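Local coordinates for putative endonuclease/exonuclease/phosphatase family protein (Bacteroides vulgatus ATCC 8482, PDB 3G6S) that is probably a nuclease of the endonuclease/exonuclease/phosphatase family, hydrolysing phosphodiester bonds in nucleic acids, at residues E77-D86 with I117-K126. Numbering follows the deposited sequence.
Sequences EYAPLFYRKD and IATWAKFKDK
Tyr83 holds CG between its backbone N and carbonyl carbon (chi1 60°), whereas Phe123 swings CG anti to its carbonyl carbon, and the two rings meet in a T-shaped stack between strands 81-84 and 117-125. The edge of Phe123 is presented to one face of Tyr83, with planes at 65° and centroids 5.0 Å apart. CE1 of Phe123 makes the approach, lying 3.5 Å from Tyr83 CG, so the meeting point is displaced toward the rim near the CB end. Val90 also touches Tyr83, and Ala134 packs on Phe123. Replacing Tyr83 by alanine would remove the face that receives the Phe123 edge and would probably open a gap between the strands.

The strands run nearly parallel, their N-to-C directions 24° apart, one in each of the two central sheets of the DNase I-like alpha/beta sandwich, and face each other across the interface between them. Farther along, Leu81 reaches over with CD1 to Ala121 CB at 4.3 Å, and Ala79 CB meets Ile117 CG1. Polar groups intervene where the backbones draw closer: a water lies 3.0 Å from Ala79 N, accepting its hydrogen, and 2.6 Å from Thr119 OG1. Ala79 O accepts a hydrogen bond from Asn136 ND2, on strand 131-138 beside strand 117-125.

At the exposed end, Lys126 bends at chi2 and chi3, laying its CD 3.3 Å from Asp86 O and bringing NZ 3.2 Å from Lys85 O in a hydrogen bond nearly in line with the carbonyl. Apolar and aromatic packing thus dominates this contact, with a water bridge and a lysine-to-carbonyl bond supplying directional links toward its two ends.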
loop_
_atom_site.group_PDB
_atom_site.type_symbol
_atom_site.label_atom_id
_atom_site.label_comp_id
_atom_site.label_asym_id
_atom_site.label_seq_id
_atom_site.Cartn_x
_atom_site.Cartn_y
_atom_site.Cartn_z
ATOM N N GLU A 77 -11.847 -3.988 7.000
ATOM C CA GLU A 77 -11.136 -3.218 5.988
ATOM C C GLU A 77 -10.253 -4.115 5.116
ATOM O O GLU A 77 -9.657 -5.081 5.586
ATOM C CB GLU A 77 -10.271 -2.136 6.644
ATOM C CG GLU A 77 -10.980 -1.358 7.742
ATOM C CD GLU A 77 -10.189 -0.146 8.221
ATOM O OE1 GLU A 77 -8.949 -0.242 8.348
ATOM O OE2 GLU A 77 -10.810 0.903 8.488
ATOM N N TYR A 78 -10.204 -3.800 3.832
ATOM C CA TYR A 78 -9.378 -4.525 2.881
ATOM C C TYR A 78 -8.046 -3.797 2.782
ATOM O O TYR A 78 -7.920 -2.639 3.190
ATOM C CB TYR A 78 -9.995 -4.484 1.484
ATOM C CG TYR A 78 -11.217 -5.337 1.258
ATOM C CD1 TYR A 78 -11.231 -6.288 0.239
ATOM C CD2 TYR A 78 -12.371 -5.167 2.022
ATOM C CE1 TYR A 78 -12.357 -7.050 -0.021
ATOM C CE2 TYR A 78 -13.508 -5.929 1.772
ATOM C CZ TYR A 78 -13.487 -6.869 0.747
ATOM O OH TYR A 78 -14.589 -7.639 0.487
ATOM N N ALA A 79 -7.060 -4.477 2.212
ATOM C CA ALA A 79 -5.736 -3.893 1.958
ATOM C C ALA A 79 -5.445 -4.460 0.569
ATOM O O ALA A 79 -4.471 -5.171 0.362
ATOM C CB ALA A 79 -4.732 -4.396 2.980
ATOM N N PRO A 80 -6.298 -4.119 -0.408
ATOM C CA PRO A 80 -6.231 -4.564 -1.800
ATOM C C PRO A 80 -5.170 -3.981 -2.713
ATOM O O PRO A 80 -4.562 -2.950 -2.425
ATOM C CB PRO A 80 -7.628 -4.245 -2.311
ATOM C CG PRO A 80 -7.872 -2.891 -1.685
ATOM C CD PRO A 80 -7.291 -3.031 -0.268
ATOM N N LEU A 81 -4.969 -4.684 -3.822
ATOM C CA LEU A 81 -4.034 -4.315 -4.868
ATOM C C LEU A 81 -4.813 -4.197 -6.175
ATOM O O LEU A 81 -5.495 -5.135 -6.583
ATOM C CB LEU A 81 -2.955 -5.393 -5.023
ATOM C CG LEU A 81 -1.783 -5.313 -4.043
ATOM C CD1 LEU A 81 -1.020 -6.619 -4.061
ATOM C CD2 LEU A 81 -0.883 -4.134 -4.406
ATOM N N PHE A 82 -4.735 -3.039 -6.817
ATOM C CA PHE A 82 -5.405 -2.849 -8.097
ATOM C C PHE A 82 -4.345 -2.755 -9.180
ATOM O O PHE A 82 -3.312 -2.114 -8.992
ATOM C CB PHE A 82 -6.278 -1.591 -8.082
ATOM C CG PHE A 82 -7.580 -1.775 -7.359
ATOM C CD1 PHE A 82 -7.613 -1.854 -5.972
ATOM C CD2 PHE A 82 -8.772 -1.919 -8.068
ATOM C CE1 PHE A 82 -8.818 -2.076 -5.293
ATOM C CE2 PHE A 82 -9.988 -2.143 -7.397
ATOM C CZ PHE A 82 -10.006 -2.222 -6.008
ATOM N N TYR A 83 -4.596 -3.408 -10.305
ATOM C CA TYR A 83 -3.641 -3.411 -11.400
ATOM C C TYR A 83 -4.331 -3.364 -12.762
ATOM O O TYR A 83 -5.526 -3.670 -12.883
ATOM C CB TYR A 83 -2.791 -4.669 -11.324
ATOM C CG TYR A 83 -3.600 -5.939 -11.418
ATOM C CD1 TYR A 83 -4.261 -6.463 -10.298
ATOM C CD2 TYR A 83 -3.722 -6.617 -12.637
ATOM C CE1 TYR A 83 -5.020 -7.633 -10.402
ATOM C CE2 TYR A 83 -4.478 -7.779 -12.741
ATOM C CZ TYR A 83 -5.120 -8.283 -11.626
ATOM O OH TYR A 83 -5.851 -9.451 -11.744
ATOM N N ARG A 84 -3.567 -2.985 -13.785
ATOM C CA ARG A 84 -4.072 -2.922 -15.156
ATOM C C ARG A 84 -4.299 -4.345 -15.688
ATOM O O ARG A 84 -3.345 -5.099 -15.867
ATOM C CB ARG A 84 -3.061 -2.201 -16.049
ATOM C CG ARG A 84 -2.891 -0.737 -15.727
ATOM C CD ARG A 84 -4.137 0.036 -16.089
ATOM N NE ARG A 84 -4.432 -0.078 -17.509
ATOM C CZ ARG A 84 -3.642 0.389 -18.468
ATOM N NH1 ARG A 84 -2.510 1.007 -18.151
ATOM N NH2 ARG A 84 -3.978 0.222 -19.742
ATOM N N LYS A 85 -5.556 -4.703 -15.941
ATOM C CA LYS A 85 -5.913 -6.036 -16.443
ATOM C C LYS A 85 -5.124 -6.426 -17.688
ATOM O O LYS A 85 -4.654 -7.557 -17.807
ATOM C CB LYS A 85 -7.404 -6.091 -16.790
ATOM C CG LYS A 85 -8.304 -5.456 -15.753
ATOM C CD LYS A 85 -9.746 -5.317 -16.234
ATOM C CE LYS A 85 -10.496 -6.637 -16.178
ATOM N NZ LYS A 85 -11.958 -6.451 -16.404
ATOM N N ASP A 86 -4.987 -5.473 -18.608
ATOM C CA ASP A 86 -4.294 -5.685 -19.870
ATOM C C ASP A 86 -2.770 -5.650 -19.788
ATOM O O ASP A 86 -2.091 -6.150 -20.682
ATOM C CB ASP A 86 -4.786 -4.664 -20.908
ATOM C CG ASP A 86 -4.617 -3.222 -20.445
ATOM O OD1 ASP A 86 -5.259 -2.820 -19.439
ATOM O OD2 ASP A 86 -3.839 -2.477 -21.092
ATOM N N ILE A 117 -3.639 -7.200 8.265
ATOM C CA ILE A 117 -3.346 -8.136 7.185
ATOM C C ILE A 117 -2.408 -7.576 6.123
ATOM O O ILE A 117 -2.111 -6.376 6.078
ATOM C CB ILE A 117 -4.620 -8.566 6.431
ATOM C CG1 ILE A 117 -5.312 -7.331 5.848
ATOM C CG2 ILE A 117 -5.534 -9.360 7.344
ATOM C CD1 ILE A 117 -6.534 -7.641 5.015
ATOM N N ALA A 118 -1.958 -8.475 5.259
ATOM C CA ALA A 118 -1.096 -8.130 4.139
ATOM C C ALA A 118 -1.636 -8.930 2.957
ATOM O O ALA A 118 -1.909 -10.116 3.087
ATOM C CB ALA A 118 0.345 -8.528 4.434
ATOM N N THR A 119 -1.839 -8.274 1.823
ATOM C CA THR A 119 -2.317 -8.968 0.633
ATOM C C THR A 119 -1.164 -8.920 -0.369
ATOM O O THR A 119 -0.537 -7.877 -0.541
ATOM C CB THR A 119 -3.583 -8.295 0.040
ATOM O OG1 THR A 119 -4.705 -8.568 0.887
ATOM C CG2 THR A 119 -3.881 -8.827 -1.360
ATOM N N TRP A 120 -0.867 -10.057 -0.997
ATOM C CA TRP A 120 0.225 -10.140 -1.964
ATOM C C TRP A 120 -0.204 -10.770 -3.268
ATOM O O TRP A 120 -1.253 -11.404 -3.351
ATOM C CB TRP A 120 1.395 -10.955 -1.402
ATOM C CG TRP A 120 1.062 -12.390 -1.116
ATOM C CD1 TRP A 120 0.625 -12.902 0.063
ATOM C CD2 TRP A 120 1.104 -13.491 -2.046
ATOM N NE1 TRP A 120 0.390 -14.254 -0.067
ATOM C CE2 TRP A 120 0.678 -14.641 -1.349
ATOM C CE3 TRP A 120 1.464 -13.612 -3.396
ATOM C CZ2 TRP A 120 0.592 -15.901 -1.952
ATOM C CZ3 TRP A 120 1.379 -14.874 -4.004
ATOM C CH2 TRP A 120 0.948 -16.002 -3.272
ATOM N N ALA A 121 0.638 -10.616 -4.281
ATOM C CA ALA A 121 0.353 -11.175 -5.588
ATOM C C ALA A 121 1.617 -11.298 -6.413
ATOM O O ALA A 121 2.430 -10.374 -6.475
ATOM C CB ALA A 121 -0.654 -10.311 -6.313
ATOM N N LYS A 122 1.783 -12.457 -7.037
ATOM C CA LYS A 122 2.926 -12.718 -7.890
ATOM C C LYS A 122 2.455 -12.325 -9.303
ATOM O O LYS A 122 1.604 -12.989 -9.897
ATOM C CB LYS A 122 3.270 -14.199 -7.791
ATOM C CG LYS A 122 4.438 -14.682 -8.621
ATOM C CD LYS A 122 4.681 -16.164 -8.356
ATOM C CE LYS A 122 5.716 -16.733 -9.298
ATOM N NZ LYS A 122 5.802 -18.214 -9.189
ATOM N N PHE A 123 2.999 -11.228 -9.818
ATOM C CA PHE A 123 2.632 -10.695 -11.132
ATOM C C PHE A 123 3.543 -11.117 -12.260
ATOM O O PHE A 123 4.617 -11.658 -12.044
ATOM C CB PHE A 123 2.636 -9.166 -11.105
ATOM C CG PHE A 123 1.443 -8.565 -10.440
ATOM C CD1 PHE A 123 0.184 -8.671 -11.018
ATOM C CD2 PHE A 123 1.579 -7.843 -9.260
ATOM C CE1 PHE A 123 -0.926 -8.055 -10.432
ATOM C CE2 PHE A 123 0.473 -7.224 -8.668
ATOM C CZ PHE A 123 -0.783 -7.333 -9.261
ATOM N N LYS A 124 3.100 -10.850 -13.477
ATOM C CA LYS A 124 3.894 -11.143 -14.656
ATOM C C LYS A 124 3.549 -10.080 -15.661
ATOM O O LYS A 124 2.375 -9.812 -15.909
ATOM C CB LYS A 124 3.569 -12.511 -15.258
ATOM C CG LYS A 124 4.474 -12.830 -16.449
ATOM C CD LYS A 124 3.715 -13.411 -17.644
ATOM C CE LYS A 124 3.323 -14.866 -17.425
ATOM N NZ LYS A 124 2.594 -15.414 -18.597
ATOM N N ASP A 125 4.569 -9.459 -16.227
ATOM C CA ASP A 125 4.340 -8.426 -17.219
ATOM C C ASP A 125 4.007 -9.157 -18.514
ATOM O O ASP A 125 4.882 -9.771 -19.123
ATOM C CB ASP A 125 5.604 -7.585 -17.405
ATOM C CG ASP A 125 5.378 -6.386 -18.294
ATOM O OD1 ASP A 125 5.362 -5.251 -17.768
ATOM O OD2 ASP A 125 5.206 -6.574 -19.520
ATOM N N LYS A 126 2.746 -9.104 -18.928
ATOM C CA LYS A 126 2.340 -9.790 -20.145
ATOM C C LYS A 126 2.786 -9.050 -21.391
ATOM O O LYS A 126 2.000 -8.806 -22.297
ATOM C CB LYS A 126 0.822 -10.011 -20.164
ATOM C CG LYS A 126 0.009 -8.753 -20.051
ATOM C CD LYS A 126 -1.240 -8.988 -19.222
ATOM C CE LYS A 126 -2.106 -10.098 -19.779
ATOM N NZ LYS A 126 -3.383 -10.181 -19.020
HETATM O O HOH W 1 -6.975 -7.320 1.291
#